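Local coordinates for protein translation initiation factor 6 (Methanocaldococcus jannaschii, PDB 1G61) that binds the 50S ribosomal subunit and prevents it from joining the 30S subunit to form the 70S initiation complex, at residues A[17-22]-A[199-204]; A[110-115]-A[152-157]. All coordinates share one frame; numbering follows the deposited sequence.

Both contacts lie in the core, the centre of each about 5 Å from the centre of the chain, and both join the inner edge strands of neighbouring blades in a five-bladed alpha/beta propeller. Contact 1 closes the ring, joining strand 20-21 of the first blade to strand 200-202 of the last; contact 2, nested inside that loop, joins two blades that follow one another. They meet where Val155 and Thr157 pack against Ile200 and Ala202. Each has an asparagine amide donating to a threonine carbonyl, with water near by. Their apolar chemistry differs: isoleucine over alanine in contact 1, leucine wedged between alanine and valine in contact 2.

Contact 1 of 2, residues A[17-22]-A[199-204]; sequences VLALTT and CIIANS
Ile201 lays its two methyl branches over Ala19: CD1 lies 4.0 Å from Ala19 CB, while CG2 comes to 3.4 Å from Ala19 O. The contact closes the five-bladed alpha/beta propeller of the eIF-6 family, since strand 20-21 edges the first blade and strand 200-202 the last. The facing parts of the chain run the same way, only 10° apart, but Leu20 CA and Ile201 CA remain 6.1 Å from each other and no backbone hydrogen bond spans the gap. Side chains fill it instead. Thr21 turns OG1 away from its own backbone N (chi1 -164°), towards Thr26 in its own blade. This leaves CG2 to reach across, 3.2 Å from Ala202 O and more loosely beside CB of Ile201. Leu44 of helix 34-44 covers both Thr21 and Ile201. A water lies 2.8 Å from Ala202 O and makes a weaker, longer approach to Thr21 O, so the two carbonyls share a solvent neighbour. Further along, Asn203 provides the direct polar link between the segments. Its amide is held at both ends: OD1 accepts from the backbone N of Lys205 and Gly206, closing an Asx turn, and ND2 donates to Leu44 O as well as to Thr22 O. These bonds should fix the amide's rotation, with the NH2 end turned to the first blade. The bond from Asn203 ND2 to Thr22 O is 3.0 Å long and nearly straight at 169°, with the acceptor almost exactly in the amide plane.

Contact 2 of 2, residues A[110-115]-A[152-157]; sequences LILTND and SNAVVT
Leu112 and Val156 meet at a slant, their side chains crossing between strands 111-113 and 154-156. With CG anti to the backbone N (chi1 179°), Leu112 extends towards the other strand and its two methyls part company there. CD1 turns to Val156, 3.6 Å from CG1, and also lies over the carbonyl oxygen of Ala154; CD2 presses on the methyl of Ala154, 3.6 Å from its CB. The leucine fork is thus wedged between the alanine and the valine, both of which point back at it. Val156 in turn spreads its branches along segment 110-115: CG1 sits 3.4 Å from Thr113 O, whereas CG2 lies more loosely beside the side-chain ND2 of Asn114. The two strands run in the same general direction, at 31° to each other with axes 7.0 Å apart, as inner edge strands of neighbouring blades in the five-bladed propeller. Each pairs with its own blade through antiparallel partners, 117-120 and 160-163, rather than with the other. Two waters lie between Thr113 O and Val156 O, one nearer each carbonyl, so solvent occupies part of the seam, across which no backbone-to-backbone hydrogen bond is made. Beyond the apolar wedge Asn114 crosses to the next blade. Its OD1 accepts from the backbone N of Lys116 and of Gly117, closing an Asx turn, which leaves ND2 facing the neighbouring blade, where it donates to Thr157 O and to Phe179 O. The bond from Asn114 ND2 to Thr157 O is 2.9 Å and practically linear (178°). Seen from the acceptor it is less regular: the nitrogen stands well above the carbonyl plane of Thr157, although the oxygen itself lies in the plane of the Asn114 amide.

Contact 1 of 2, residues A[17-22]-A[199-204]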
# COMPACT_ATOMS: atom_id res chain seq x y z
N VAL A 17 4.35 0.75 -6.71
CA VAL A 17 3.83 1.89 -7.49
C VAL A 17 2.63 1.47 -8.31
O VAL A 17 1.72 2.24 -8.61
CB VAL A 17 4.95 2.39 -8.40
CG1 VAL A 17 4.49 3.32 -9.53
CG2 VAL A 17 5.98 3.12 -7.53
N LEU A 18 2.62 0.19 -8.73
CA LEU A 18 1.64 -0.31 -9.65
C LEU A 18 0.40 -0.95 -9.01
O LEU A 18 -0.54 -1.30 -9.73
CB LEU A 18 2.31 -1.40 -10.54
CG LEU A 18 3.40 -0.88 -11.49
CD1 LEU A 18 4.05 -2.07 -12.18
CD2 LEU A 18 2.81 0.06 -12.53
N ALA A 19 0.39 -1.15 -7.70
CA ALA A 19 -0.66 -1.93 -7.06
C ALA A 19 -0.79 -1.61 -5.60
O ALA A 19 0.13 -1.10 -5.00
CB ALA A 19 -0.29 -3.42 -7.15
N LEU A 20 -1.97 -1.93 -5.05
CA LEU A 20 -2.15 -1.83 -3.60
C LEU A 20 -2.96 -3.06 -3.18
O LEU A 20 -3.74 -3.64 -3.98
CB LEU A 20 -2.78 -0.55 -3.12
CG LEU A 20 -4.22 -0.26 -3.52
CD1 LEU A 20 -5.30 -0.88 -2.64
CD2 LEU A 20 -4.43 1.25 -3.40
N THR A 21 -2.90 -3.42 -1.91
CA THR A 21 -3.75 -4.47 -1.36
C THR A 21 -4.24 -4.14 0.05
O THR A 21 -3.61 -3.37 0.80
CB THR A 21 -2.95 -5.80 -1.32
OG1 THR A 21 -3.88 -6.90 -1.14
CG2 THR A 21 -1.88 -5.86 -0.25
N THR A 22 -5.36 -4.75 0.38
CA THR A 22 -5.85 -4.83 1.74
C THR A 22 -5.91 -6.32 2.09
O THR A 22 -5.35 -7.16 1.36
CB THR A 22 -7.21 -4.14 1.91
OG1 THR A 22 -8.22 -4.93 1.29
CG2 THR A 22 -7.17 -2.77 1.26
N CYS A 199 8.17 -1.17 -3.69
CA CYS A 199 8.68 -2.46 -4.16
C CYS A 199 7.86 -3.66 -3.73
O CYS A 199 8.13 -4.78 -4.21
CB CYS A 199 10.11 -2.68 -3.58
SG CYS A 199 11.29 -1.41 -4.09
N ILE A 200 6.91 -3.49 -2.84
CA ILE A 200 6.25 -4.62 -2.16
C ILE A 200 4.78 -4.27 -1.90
O ILE A 200 4.47 -3.15 -1.52
CB ILE A 200 6.88 -4.85 -0.79
CG1 ILE A 200 8.38 -5.22 -0.87
CG2 ILE A 200 6.10 -5.90 -0.00
CD1 ILE A 200 9.09 -5.14 0.45
N ILE A 201 3.90 -5.24 -2.12
CA ILE A 201 2.55 -5.14 -1.54
C ILE A 201 2.38 -6.35 -0.63
O ILE A 201 2.86 -7.46 -0.89
CB ILE A 201 1.45 -5.05 -2.61
CG1 ILE A 201 1.41 -6.29 -3.50
CG2 ILE A 201 1.60 -3.78 -3.44
CD1 ILE A 201 0.26 -6.33 -4.49
N ALA A 202 1.70 -6.17 0.48
CA ALA A 202 1.55 -7.23 1.46
C ALA A 202 0.28 -7.04 2.31
O ALA A 202 -0.19 -5.92 2.51
CB ALA A 202 2.74 -7.22 2.41
N ASN A 203 -0.18 -8.15 2.82
CA ASN A 203 -1.20 -8.14 3.87
C ASN A 203 -0.79 -9.19 4.91
O ASN A 203 0.35 -9.66 4.91
CB ASN A 203 -2.63 -8.30 3.31
CG ASN A 203 -2.83 -9.62 2.62
OD1 ASN A 203 -2.09 -10.59 2.88
ND2 ASN A 203 -3.84 -9.73 1.73
N SER A 204 -1.70 -9.53 5.84
CA SER A 204 -1.32 -10.46 6.91
C SER A 204 -1.14 -11.88 6.39
O SER A 204 -0.63 -12.72 7.16
CB SER A 204 -2.38 -10.44 8.03
OG SER A 204 -3.56 -11.10 7.55
O HOH W 1 -2.46 -4.80 3.59

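Contact 2 of 2, residues A[110-115]-A[152-157]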
# COMPACT_ATOMS: atom_id res chain seq x y z
N LEU A 110 1.88 9.17 -0.23
CA LEU A 110 1.78 10.13 0.89
C LEU A 110 1.11 9.58 2.15
O LEU A 110 1.08 10.25 3.18
CB LEU A 110 0.99 11.35 0.42
CG LEU A 110 1.62 12.14 -0.71
CD1 LEU A 110 0.59 13.12 -1.26
CD2 LEU A 110 2.84 12.89 -0.21
N ILE A 111 0.53 8.37 2.06
CA ILE A 111 -0.25 7.80 3.16
C ILE A 111 0.16 6.34 3.35
O ILE A 111 0.33 5.61 2.34
CB ILE A 111 -1.75 7.90 2.84
CG1 ILE A 111 -2.17 9.37 2.66
CG2 ILE A 111 -2.59 7.19 3.91
CD1 ILE A 111 -3.58 9.55 2.10
N LEU A 112 0.24 5.93 4.59
CA LEU A 112 0.61 4.57 4.95
C LEU A 112 -0.41 4.06 5.97
O LEU A 112 -0.46 4.65 7.04
CB LEU A 112 2.01 4.59 5.54
CG LEU A 112 2.63 3.30 6.03
CD1 LEU A 112 2.97 2.39 4.85
CD2 LEU A 112 3.91 3.63 6.81
N THR A 113 -1.19 3.04 5.66
CA THR A 113 -2.28 2.63 6.55
C THR A 113 -2.40 1.14 6.64
O THR A 113 -2.21 0.41 5.66
CB THR A 113 -3.60 3.25 6.08
OG1 THR A 113 -4.61 3.11 7.12
CG2 THR A 113 -4.16 2.64 4.77
N ASN A 114 -2.81 0.68 7.84
CA ASN A 114 -3.37 -0.67 7.93
C ASN A 114 -4.80 -0.51 8.45
O ASN A 114 -5.41 0.58 8.28
CB ASN A 114 -2.51 -1.63 8.74
CG ASN A 114 -2.34 -1.23 10.19
OD1 ASN A 114 -3.00 -0.30 10.68
ND2 ASN A 114 -1.47 -1.96 10.91
N ASP A 115 -5.39 -1.52 9.09
CA ASP A 115 -6.77 -1.42 9.58
C ASP A 115 -6.83 -0.87 11.00
O ASP A 115 -7.95 -0.87 11.54
CB ASP A 115 -7.44 -2.81 9.54
CG ASP A 115 -7.59 -3.29 8.11
OD1 ASP A 115 -7.51 -2.50 7.16
OD2 ASP A 115 -7.76 -4.51 7.89
N SER A 152 5.68 5.52 0.19
CA SER A 152 6.75 4.98 -0.64
C SER A 152 7.84 4.34 0.22
O SER A 152 8.55 3.48 -0.27
CB SER A 152 7.41 6.07 -1.48
OG SER A 152 6.48 6.68 -2.38
N ASN A 153 7.97 4.79 1.48
CA ASN A 153 9.13 4.43 2.27
C ASN A 153 8.86 3.44 3.38
O ASN A 153 9.72 3.20 4.24
CB ASN A 153 9.79 5.74 2.77
CG ASN A 153 10.52 6.35 1.59
OD1 ASN A 153 11.58 5.82 1.22
ND2 ASN A 153 9.98 7.43 1.03
N ALA A 154 7.72 2.76 3.33
CA ALA A 154 7.43 1.68 4.26
C ALA A 154 6.30 0.83 3.69
O ALA A 154 5.61 1.28 2.79
CB ALA A 154 7.03 2.22 5.64
N VAL A 155 6.20 -0.37 4.23
CA VAL A 155 5.14 -1.32 3.97
C VAL A 155 4.51 -1.63 5.32
O VAL A 155 5.23 -1.88 6.30
CB VAL A 155 5.68 -2.63 3.36
CG1 VAL A 155 4.59 -3.69 3.20
CG2 VAL A 155 6.36 -2.37 2.04
N VAL A 156 3.18 -1.61 5.38
CA VAL A 156 2.51 -1.92 6.63
C VAL A 156 1.32 -2.83 6.36
O VAL A 156 0.63 -2.68 5.35
CB VAL A 156 2.10 -0.67 7.44
CG1 VAL A 156 0.97 0.12 6.80
CG2 VAL A 156 1.76 -1.10 8.87
N THR A 157 1.15 -3.78 7.28
CA THR A 157 0.01 -4.68 7.24
C THR A 157 -0.56 -4.73 8.66
O THR A 157 -0.02 -4.07 9.59
CB THR A 157 0.36 -6.10 6.79
OG1 THR A 157 1.01 -6.77 7.90
CG2 THR A 157 1.30 -6.09 5.58
O HOH W 2 -0.71 -0.36 3.36
O HOH W 3 -2.14 -2.80 5.06